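Local coordinates for protein MAU2 chromatid cohesion factor homolog (Saccharomyces cerevisiae, PDB 4XDN) that forms a complex with SCC2 that is required for cohesin to associate with chromosomes, and takes part in sister chromatid cohesion, at residues S331-K340 against K557-Q565; L536-F545 against V568-E577. All coordinates share one frame; numbering follows the deposited sequence.

Contact 1: S331-K340 against K557-Q565; sequences SYIVNCYDEK and KLKKALLLQ. With SO4 (sulfate ion), chain F.
An anion pocket, holding a sulfate that probably comes from the crystallisation liquor, lies where N335 and K340 of 331-340 face K559 and K560 of 557-565. The K559 chain turns about CG-CD (chi3 71°) and again about CD-CE (chi4 78°), which curls NZ back to donate to N335 OD1 at 2.9 Å, in the carbonyl plane and on a lone pair, to sulfate O2 at 3.1 Å, and to a water that donates to S331 OG, itself also hydrogen-bonded to Q328 O. The backbone N of K560 meets sulfate O4 almost head-on, with an N-H...O angle of 177°. N335 ND2 also donates to O4, though its modelled separation is short enough for the exact length to be doubtful. An asparagine suits this place because one amide can accept from the lysine and donate to the anion. K340 packs its CE against sulfate O2, bringing a further positive charge to the site.

K560 swings its long chain past the sulfate, so that NZ forms salt bridges with D338 OD2 at 3.3 Å and, through a weak hydrogen bond, with E339 OE2 at 3.4 Å. D338 OD1 caps G341 N at the start of helix 339-360. Away from the sulfate, V334 CG2 presses tightly on A561 CB (3.4 Å), and the Y337 ring crosses L562 at about a right angle, CE1 to CB 3.9 Å. A water bridges V334 O and L562 N. In this mainly helical fold, an inverse gamma turn centred on K560, closed by A561 N to K559 O, leads into helix 562-575 and offers K560 N to the anion.

Contact 2: L536-F545 against V568-E577; sequences LREFYSSNKF and VNYLGGRMLE
Y540 OH donates at 2.6 Å to E577 OE2, which accepts on its anti lone pair and so fixes the hydroxyl end of the knob in a knob-into-hole packing between helices 526-543 and 562-575. Where 536-543 and 568-575 cross, their axes come within 9.5 Å at a signed angle of -110°. Y540 is the knob, set among V568, N569, G572 and G573; with CG anti to the backbone N (chi1 174°), its ring reaches across the interface. G572 has no side chain, so the ring can come down on its CA in a CH-pi contact, 3.8 Å from the centroid, while K544 CB lies over the opposite face, toward its rim.

N569 fastens the chain that follows the knob. Its OD1 accepts from F545 N at 2.9 Å and its ND2 donates to N543 O at 3.2 Å, as well as to Q565 O one turn back. Its amide also lies nearly flat on the F545 ring, the planes only 13° apart. A short side chain with both a donor and an acceptor is well fitted to bind these three backbone groups at once.

Beyond the tyrosine, L536 packs with apolar side chains: CD2 rests on L571 CG at 3.7 Å and on M575 SD, and L576 CD1 touches both L536 CG and Y540 CD2. L576 CD2 lies over the R537 guanidinium, whose NH1 shares a water with L576 O.

In the fold
The two contacts lie about 17 Å apart between centres and share helix 562-575: contact 1 holds its beginning and contact 2 its later turns. Along the chain their segments alternate, and they touch directly. N543 OD1 probably accepts a hydrogen bond from L558 N at 2.7 Å, joining helix 526-543 to the loop that leads to K559 and K560, and Q565 NE2 packs 3.5 Å from F545 CE1. Only contact 1 carries the anion; contact 2 is helix packing. V334 and A561 of contact 1, and Y570 of 568-577, also pack on a second protein in the assembly, which is probably SCC2.

Contact 1: S331-K340 against K557-Q565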
loop_
_atom_site.group_PDB
_atom_site.type_symbol
_atom_site.label_atom_id
_atom_site.label_comp_id
_atom_site.label_asym_id
_atom_site.label_seq_id
_atom_site.Cartn_x
_atom_site.Cartn_y
_atom_site.Cartn_z
ATOM N N SER A 331 -0.296 -9.582 -10.566
ATOM C CA SER A 331 0.972 -10.018 -11.136
ATOM C C SER A 331 0.800 -10.524 -12.564
ATOM O O SER A 331 1.749 -10.516 -13.341
ATOM C CB SER A 331 1.604 -11.116 -10.275
ATOM O OG SER A 331 1.143 -12.398 -10.659
ATOM N N TYR A 332 -0.410 -10.959 -12.904
ATOM C CA TYR A 332 -0.683 -11.522 -14.225
ATOM C C TYR A 332 -1.272 -10.508 -15.207
ATOM O O TYR A 332 -1.476 -10.832 -16.378
ATOM C CB TYR A 332 -1.651 -12.703 -14.113
ATOM C CG TYR A 332 -1.143 -13.899 -13.333
ATOM C CD1 TYR A 332 0.215 -14.144 -13.187
ATOM C CD2 TYR A 332 -2.035 -14.792 -12.755
ATOM C CE1 TYR A 332 0.667 -15.242 -12.480
ATOM C CE2 TYR A 332 -1.591 -15.890 -12.049
ATOM C CZ TYR A 332 -0.241 -16.112 -11.913
ATOM O OH TYR A 332 0.199 -17.206 -11.206
ATOM N N ILE A 333 -1.559 -9.296 -14.737
ATOM C CA ILE A 333 -2.190 -8.281 -15.581
ATOM C C ILE A 333 -1.386 -8.039 -16.852
ATOM O O ILE A 333 -1.941 -8.024 -17.952
ATOM C CB ILE A 333 -2.348 -6.936 -14.840
ATOM C CG1 ILE A 333 -3.202 -7.101 -13.579
ATOM C CG2 ILE A 333 -2.949 -5.872 -15.760
ATOM C CD1 ILE A 333 -4.670 -7.361 -13.833
ATOM N N VAL A 334 -0.078 -7.850 -16.690
ATOM C CA VAL A 334 0.799 -7.507 -17.806
ATOM C C VAL A 334 0.783 -8.597 -18.874
ATOM O O VAL A 334 0.943 -8.314 -20.059
ATOM C CB VAL A 334 2.255 -7.263 -17.322
ATOM C CG1 VAL A 334 2.879 -8.548 -16.777
ATOM C CG2 VAL A 334 3.102 -6.677 -18.440
ATOM N N ASN A 335 0.573 -9.840 -18.453
ATOM C CA ASN A 335 0.485 -10.953 -19.392
ATOM C C ASN A 335 -0.714 -10.776 -20.328
ATOM O O ASN A 335 -0.600 -10.983 -21.537
ATOM C CB ASN A 335 0.392 -12.281 -18.640
ATOM C CG ASN A 335 1.620 -12.564 -17.797
ATOM O OD1 ASN A 335 1.696 -12.179 -16.629
ATOM N ND2 ASN A 335 2.590 -13.248 -18.389
ATOM N N CYS A 336 -1.860 -10.420 -19.750
ATOM C CA CYS A 336 -2.994 -9.848 -20.488
ATOM C C CYS A 336 -3.762 -10.813 -21.398
ATOM O O CYS A 336 -4.915 -11.139 -21.126
ATOM C CB CYS A 336 -2.507 -8.659 -21.324
ATOM S SG CYS A 336 -3.800 -7.810 -22.237
ATOM N N TYR A 337 -3.136 -11.251 -22.487
ATOM C CA TYR A 337 -3.850 -11.958 -23.554
ATOM C C TYR A 337 -3.767 -13.482 -23.439
ATOM O O TYR A 337 -4.579 -14.200 -24.025
ATOM C CB TYR A 337 -3.302 -11.525 -24.917
ATOM C CG TYR A 337 -1.851 -11.893 -25.120
ATOM C CD1 TYR A 337 -0.833 -11.062 -24.667
ATOM C CD2 TYR A 337 -1.497 -13.074 -25.754
ATOM C CE1 TYR A 337 0.491 -11.397 -24.841
ATOM C CE2 TYR A 337 -0.173 -13.416 -25.934
ATOM C CZ TYR A 337 0.816 -12.574 -25.478
ATOM O OH TYR A 337 2.135 -12.913 -25.658
ATOM N N ASP A 338 -2.781 -13.969 -22.691
ATOM C CA ASP A 338 -2.530 -15.402 -22.574
ATOM C C ASP A 338 -3.284 -16.013 -21.390
ATOM O O ASP A 338 -4.176 -15.384 -20.820
ATOM C CB ASP A 338 -1.029 -15.652 -22.430
ATOM C CG ASP A 338 -0.460 -15.030 -21.171
ATOM O OD1 ASP A 338 -1.148 -14.171 -20.580
ATOM O OD2 ASP A 338 0.667 -15.394 -20.775
ATOM N N GLU A 339 -2.918 -17.240 -21.029
ATOM C CA GLU A 339 -3.575 -17.958 -19.940
ATOM C C GLU A 339 -3.455 -17.212 -18.612
ATOM O O GLU A 339 -4.395 -17.201 -17.816
ATOM C CB GLU A 339 -2.997 -19.375 -19.803
ATOM C CG GLU A 339 -1.581 -19.463 -19.218
ATOM C CD GLU A 339 -0.518 -18.869 -20.124
ATOM O OE1 GLU A 339 -0.673 -18.948 -21.363
ATOM O OE2 GLU A 339 0.475 -18.323 -19.597
ATOM N N LYS A 340 -2.302 -16.595 -18.376
ATOM C CA LYS A 340 -2.091 -15.826 -17.154
ATOM C C LYS A 340 -3.050 -14.643 -17.090
ATOM O O LYS A 340 -3.625 -14.356 -16.043
ATOM C CB LYS A 340 -0.644 -15.335 -17.062
ATOM C CG LYS A 340 0.333 -16.363 -16.503
ATOM C CD LYS A 340 1.733 -15.777 -16.368
ATOM C CE LYS A 340 2.653 -16.689 -15.574
ATOM N NZ LYS A 340 2.868 -18.001 -16.239
ATOM N N LYS A 557 15.459 -11.564 -16.897
ATOM C CA LYS A 557 14.291 -12.185 -17.499
ATOM C C LYS A 557 13.090 -11.254 -17.419
ATOM O O LYS A 557 12.726 -10.783 -16.344
ATOM C CB LYS A 557 13.978 -13.512 -16.806
ATOM C CG LYS A 557 13.082 -14.445 -17.610
ATOM C CD LYS A 557 12.698 -15.670 -16.792
ATOM C CE LYS A 557 12.129 -16.778 -17.664
ATOM N NZ LYS A 557 11.872 -18.017 -16.874
ATOM N N LEU A 558 12.487 -10.987 -18.572
ATOM C CA LEU A 558 11.300 -10.149 -18.645
ATOM C C LEU A 558 10.045 -11.002 -18.670
ATOM O O LEU A 558 9.988 -12.013 -19.372
ATOM C CB LEU A 558 11.345 -9.259 -19.888
ATOM C CG LEU A 558 12.491 -8.249 -19.952
ATOM C CD1 LEU A 558 12.496 -7.545 -21.294
ATOM C CD2 LEU A 558 12.378 -7.244 -18.817
ATOM N N LYS A 559 9.041 -10.598 -17.899
ATOM C CA LYS A 559 7.720 -11.190 -18.024
ATOM C C LYS A 559 7.232 -10.978 -19.450
ATOM O O LYS A 559 7.693 -10.068 -20.139
ATOM C CB LYS A 559 6.740 -10.578 -17.025
ATOM C CG LYS A 559 6.730 -11.256 -15.663
ATOM C CD LYS A 559 5.617 -10.718 -14.778
ATOM C CE LYS A 559 4.239 -11.164 -15.258
ATOM N NZ LYS A 559 3.916 -12.573 -14.882
ATOM N N LYS A 560 6.300 -11.813 -19.895
ATOM C CA LYS A 560 5.852 -11.772 -21.282
ATOM C C LYS A 560 4.950 -10.569 -21.550
ATOM O O LYS A 560 3.823 -10.719 -22.019
ATOM C CB LYS A 560 5.126 -13.068 -21.641
ATOM C CG LYS A 560 5.960 -14.323 -21.394
ATOM C CD LYS A 560 5.184 -15.605 -21.673
ATOM C CE LYS A 560 3.906 -15.687 -20.847
ATOM N NZ LYS A 560 3.525 -17.091 -20.525
ATOM N N ALA A 561 5.451 -9.378 -21.241
ATOM C CA ALA A 561 4.792 -8.149 -21.651
ATOM C C ALA A 561 4.938 -8.029 -23.158
ATOM O O ALA A 561 6.051 -7.892 -23.664
ATOM C CB ALA A 561 5.399 -6.950 -20.949
ATOM N N LEU A 562 3.816 -8.085 -23.870
ATOM C CA LEU A 562 3.838 -8.175 -25.326
ATOM C C LEU A 562 4.641 -7.058 -25.976
ATOM O O LEU A 562 5.598 -7.327 -26.701
ATOM C CB LEU A 562 2.418 -8.158 -25.888
ATOM C CG LEU A 562 2.328 -8.313 -27.409
ATOM C CD1 LEU A 562 2.802 -9.695 -27.838
ATOM C CD2 LEU A 562 0.914 -8.060 -27.883
ATOM N N LEU A 563 4.247 -5.812 -25.726
ATOM C CA LEU A 563 4.888 -4.673 -26.375
ATOM C C LEU A 563 6.380 -4.638 -26.067
ATOM O O LEU A 563 7.197 -4.372 -26.948
ATOM C CB LEU A 563 4.234 -3.358 -25.940
ATOM C CG LEU A 563 4.859 -2.084 -26.523
ATOM C CD1 LEU A 563 4.805 -2.087 -28.045
ATOM C CD2 LEU A 563 4.179 -0.847 -25.974
ATOM N N LEU A 564 6.730 -4.918 -24.816
ATOM C CA LEU A 564 8.124 -4.894 -24.398
ATOM C C LEU A 564 8.919 -5.973 -25.123
ATOM O O LEU A 564 9.991 -5.704 -25.663
ATOM C CB LEU A 564 8.235 -5.082 -22.885
ATOM C CG LEU A 564 9.648 -4.981 -22.300
ATOM C CD1 LEU A 564 10.242 -3.603 -22.540
ATOM C CD2 LEU A 564 9.631 -5.301 -20.818
ATOM N N GLN A 565 8.384 -7.190 -25.146
ATOM C CA GLN A 565 9.074 -8.314 -25.774
ATOM C C GLN A 565 9.363 -8.041 -27.250
ATOM O O GLN A 565 10.424 -8.401 -27.760
ATOM C CB GLN A 565 8.252 -9.597 -25.635
ATOM C CG GLN A 565 9.045 -10.769 -25.081
ATOM C CD GLN A 565 8.333 -12.097 -25.256
ATOM O OE1 GLN A 565 7.102 -12.163 -25.257
ATOM N NE2 GLN A 565 9.107 -13.165 -25.414
HETATM S S SO4 F . 5.791 -14.824 -17.489
HETATM O O1 SO4 F . 5.276 -16.072 -18.042
HETATM O O2 SO4 F . 5.617 -14.830 -16.039
HETATM O O3 SO4 F . 7.211 -14.701 -17.807
HETATM O O4 SO4 F . 5.071 -13.692 -18.065
HETATM O O HOH W 1 3.659 -13.298 -12.306
HETATM O O HOH W 2 1.290 -7.286 -22.431
#

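Contact 2: L536-F545 against V568-E577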
loop_
_atom_site.group_PDB
_atom_site.type_symbol
_atom_site.label_atom_id
_atom_site.label_comp_id
_atom_site.label_asym_id
_atom_site.label_seq_id
_atom_site.Cartn_x
_atom_site.Cartn_y
_atom_site.Cartn_z
ATOM N N LEU A 536 21.447 -3.378 -23.407
ATOM C CA LEU A 536 20.582 -4.040 -24.374
ATOM C C LEU A 536 21.004 -5.489 -24.574
ATOM O O LEU A 536 20.167 -6.392 -24.588
ATOM C CB LEU A 536 20.612 -3.294 -25.712
ATOM C CG LEU A 536 19.911 -3.969 -26.892
ATOM C CD1 LEU A 536 18.416 -4.092 -26.638
ATOM C CD2 LEU A 536 20.183 -3.200 -28.174
ATOM N N ARG A 537 22.306 -5.701 -24.722
ATOM C CA ARG A 537 22.846 -7.029 -24.977
ATOM C C ARG A 537 22.455 -7.999 -23.868
ATOM O O ARG A 537 22.180 -9.170 -24.122
ATOM C CB ARG A 537 24.368 -6.965 -25.110
ATOM C CG ARG A 537 24.964 -8.103 -25.919
ATOM C CD ARG A 537 26.473 -7.967 -26.036
ATOM N NE ARG A 537 26.871 -6.678 -26.603
ATOM C CZ ARG A 537 26.985 -6.425 -27.904
ATOM N NH1 ARG A 537 26.734 -7.369 -28.804
ATOM N NH2 ARG A 537 27.355 -5.217 -28.308
ATOM N N GLU A 538 22.423 -7.499 -22.637
ATOM C CA GLU A 538 22.049 -8.314 -21.490
ATOM C C GLU A 538 20.573 -8.699 -21.540
ATOM O O GLU A 538 20.223 -9.861 -21.333
ATOM C CB GLU A 538 22.356 -7.569 -20.189
ATOM C CG GLU A 538 23.842 -7.351 -19.944
ATOM C CD GLU A 538 24.123 -6.563 -18.676
ATOM O OE1 GLU A 538 23.469 -5.520 -18.461
ATOM O OE2 GLU A 538 25.000 -6.987 -17.895
ATOM N N PHE A 539 19.711 -7.725 -21.817
ATOM C CA PHE A 539 18.274 -7.975 -21.874
ATOM C C PHE A 539 17.888 -8.812 -23.087
ATOM O O PHE A 539 17.016 -9.675 -23.001
ATOM C CB PHE A 539 17.495 -6.657 -21.893
ATOM C CG PHE A 539 17.426 -5.975 -20.558
ATOM C CD1 PHE A 539 16.694 -6.532 -19.522
ATOM C CD2 PHE A 539 18.089 -4.780 -20.338
ATOM C CE1 PHE A 539 16.629 -5.911 -18.289
ATOM C CE2 PHE A 539 18.026 -4.153 -19.106
ATOM C CZ PHE A 539 17.295 -4.720 -18.081
ATOM N N TYR A 540 18.540 -8.558 -24.216
ATOM C CA TYR A 540 18.193 -9.241 -25.455
ATOM C C TYR A 540 18.641 -10.700 -25.452
ATOM O O TYR A 540 17.903 -11.580 -25.894
ATOM C CB TYR A 540 18.804 -8.520 -26.655
ATOM C CG TYR A 540 18.594 -9.263 -27.948
ATOM C CD1 TYR A 540 17.323 -9.410 -28.483
ATOM C CD2 TYR A 540 19.663 -9.828 -28.630
ATOM C CE1 TYR A 540 17.121 -10.093 -29.662
ATOM C CE2 TYR A 540 19.471 -10.513 -29.811
ATOM C CZ TYR A 540 18.197 -10.642 -30.322
ATOM O OH TYR A 540 17.993 -11.321 -31.497
ATOM N N SER A 541 19.848 -10.956 -24.958
ATOM C CA SER A 541 20.379 -12.316 -24.929
ATOM C C SER A 541 19.596 -13.183 -23.948
ATOM O O SER A 541 19.640 -14.412 -24.021
ATOM C CB SER A 541 21.862 -12.310 -24.554
ATOM O OG SER A 541 22.044 -11.947 -23.196
ATOM N N SER A 542 18.878 -12.536 -23.036
ATOM C CA SER A 542 18.111 -13.238 -22.015
ATOM C C SER A 542 16.640 -13.390 -22.398
ATOM O O SER A 542 15.937 -14.228 -21.833
ATOM C CB SER A 542 18.222 -12.502 -20.679
ATOM O OG SER A 542 17.470 -13.156 -19.672
ATOM N N ASN A 543 16.182 -12.586 -23.357
ATOM C CA ASN A 543 14.770 -12.559 -23.735
ATOM C C ASN A 543 14.536 -12.651 -25.241
ATOM O O ASN A 543 13.469 -12.285 -25.732
ATOM C CB ASN A 543 14.118 -11.287 -23.193
ATOM C CG ASN A 543 14.148 -11.220 -21.681
ATOM O OD1 ASN A 543 13.269 -11.759 -21.009
ATOM N ND2 ASN A 543 15.169 -10.563 -21.137
ATOM N N LYS A 544 15.528 -13.143 -25.974
ATOM C CA LYS A 544 15.381 -13.323 -27.413
ATOM C C LYS A 544 14.420 -14.467 -27.712
ATOM O O LYS A 544 14.397 -15.471 -27.000
ATOM C CB LYS A 544 16.736 -13.591 -28.074
ATOM C CG LYS A 544 17.544 -14.706 -27.422
ATOM C CD LYS A 544 18.579 -15.278 -28.377
ATOM C CE LYS A 544 19.337 -16.440 -27.748
ATOM N NZ LYS A 544 20.302 -15.997 -26.704
ATOM N N PHE A 545 13.589 -14.296 -28.712
ATOM C CA PHE A 545 12.726 -15.371 -29.126
ATOM C C PHE A 545 13.673 -16.499 -29.465
ATOM O O PHE A 545 14.339 -16.435 -30.470
ATOM C CB PHE A 545 11.907 -14.967 -30.327
ATOM C CG PHE A 545 11.002 -13.799 -30.086
ATOM C CD1 PHE A 545 10.098 -13.806 -29.060
ATOM C CD2 PHE A 545 11.055 -12.717 -30.885
ATOM C CE1 PHE A 545 9.276 -12.748 -28.844
ATOM C CE2 PHE A 545 10.249 -11.647 -30.667
ATOM C CZ PHE A 545 9.354 -11.664 -29.649
ATOM N N VAL A 568 12.220 -5.145 -27.603
ATOM C CA VAL A 568 13.557 -5.614 -27.252
ATOM C C VAL A 568 14.114 -6.503 -28.358
ATOM O O VAL A 568 15.285 -6.393 -28.723
ATOM C CB VAL A 568 13.565 -6.394 -25.925
ATOM C CG1 VAL A 568 14.974 -6.889 -25.600
ATOM C CG2 VAL A 568 13.064 -5.518 -24.803
ATOM N N ASN A 569 13.275 -7.389 -28.880
ATOM C CA ASN A 569 13.685 -8.259 -29.972
ATOM C C ASN A 569 13.893 -7.466 -31.259
ATOM O O ASN A 569 14.825 -7.738 -32.015
ATOM C CB ASN A 569 12.656 -9.369 -30.187
ATOM C CG ASN A 569 12.852 -10.532 -29.231
ATOM O OD1 ASN A 569 13.584 -11.477 -29.529
ATOM N ND2 ASN A 569 12.200 -10.466 -28.074
ATOM N N TYR A 570 13.031 -6.481 -31.497
ATOM C CA TYR A 570 13.177 -5.589 -32.647
ATOM C C TYR A 570 14.497 -4.833 -32.572
ATOM O O TYR A 570 15.245 -4.764 -33.547
ATOM C CB TYR A 570 12.012 -4.600 -32.714
ATOM C CG TYR A 570 12.180 -3.507 -33.752
ATOM C CD1 TYR A 570 12.034 -3.779 -35.107
ATOM C CD2 TYR A 570 12.468 -2.203 -33.376
ATOM C CE1 TYR A 570 12.180 -2.783 -36.059
ATOM C CE2 TYR A 570 12.617 -1.201 -34.320
ATOM C CZ TYR A 570 12.471 -1.496 -35.660
ATOM O OH TYR A 570 12.620 -0.500 -36.599
ATOM N N LEU A 571 14.773 -4.272 -31.399
ATOM C CA LEU A 571 15.979 -3.485 -31.183
ATOM C C LEU A 571 17.216 -4.375 -31.241
ATOM O O LEU A 571 18.206 -4.040 -31.893
ATOM C CB LEU A 571 15.892 -2.759 -29.839
ATOM C CG LEU A 571 16.990 -1.764 -29.471
ATOM C CD1 LEU A 571 17.190 -0.726 -30.557
ATOM C CD2 LEU A 571 16.630 -1.090 -28.155
ATOM N N GLY A 572 17.149 -5.517 -30.564
ATOM C CA GLY A 572 18.238 -6.475 -30.581
ATOM C C GLY A 572 18.485 -7.024 -31.973
ATOM O O GLY A 572 19.630 -7.157 -32.403
ATOM N N GLY A 573 17.407 -7.341 -32.680
ATOM C CA GLY A 573 17.508 -7.874 -34.027
ATOM C C GLY A 573 18.137 -6.887 -34.992
ATOM O O GLY A 573 18.874 -7.273 -35.899
ATOM N N ARG A 574 17.848 -5.607 -34.792
ATOM C CA ARG A 574 18.361 -4.553 -35.661
ATOM C C ARG A 574 19.817 -4.208 -35.362
ATOM O O ARG A 574 20.600 -3.950 -36.280
ATOM C CB ARG A 574 17.502 -3.297 -35.523
ATOM C CG ARG A 574 16.261 -3.276 -36.407
ATOM C CD ARG A 574 16.514 -2.573 -37.737
ATOM N NE ARG A 574 15.361 -1.778 -38.155
ATOM C CZ ARG A 574 15.340 -0.990 -39.225
ATOM N NH1 ARG A 574 16.412 -0.884 -39.998
ATOM N NH2 ARG A 574 14.244 -0.305 -39.522
ATOM N N MET A 575 20.177 -4.207 -34.081
ATOM C CA MET A 575 21.488 -3.723 -33.647
ATOM C C MET A 575 22.519 -4.824 -33.406
ATOM O O MET A 575 23.713 -4.606 -33.607
ATOM C CB MET A 575 21.343 -2.905 -32.363
ATOM C CG MET A 575 20.484 -1.658 -32.506
ATOM S SD MET A 575 20.612 -0.569 -31.072
ATOM C CE MET A 575 22.283 0.044 -31.258
ATOM N N LEU A 576 22.067 -5.997 -32.971
ATOM C CA LEU A 576 22.979 -7.026 -32.469
ATOM C C LEU A 576 23.114 -8.254 -33.371
ATOM O O LEU A 576 24.126 -8.951 -33.308
ATOM C CB LEU A 576 22.527 -7.468 -31.074
ATOM C CG LEU A 576 22.350 -6.331 -30.061
ATOM C CD1 LEU A 576 21.868 -6.873 -28.724
ATOM C CD2 LEU A 576 23.648 -5.548 -29.884
ATOM N N GLU A 577 22.110 -8.520 -34.201
ATOM C CA GLU A 577 22.137 -9.696 -35.069
ATOM C C GLU A 577 22.767 -9.385 -36.428
ATOM O O GLU A 577 22.484 -8.346 -37.023
ATOM C CB GLU A 577 20.722 -10.242 -35.259
ATOM C CG GLU A 577 20.047 -10.691 -33.963
ATOM C CD GLU A 577 20.662 -11.951 -33.375
ATOM O OE1 GLU A 577 21.608 -12.500 -33.977
ATOM O OE2 GLU A 577 20.188 -12.396 -32.308
HETATM O O HOH W 3 26.700 -8.205 -31.883
#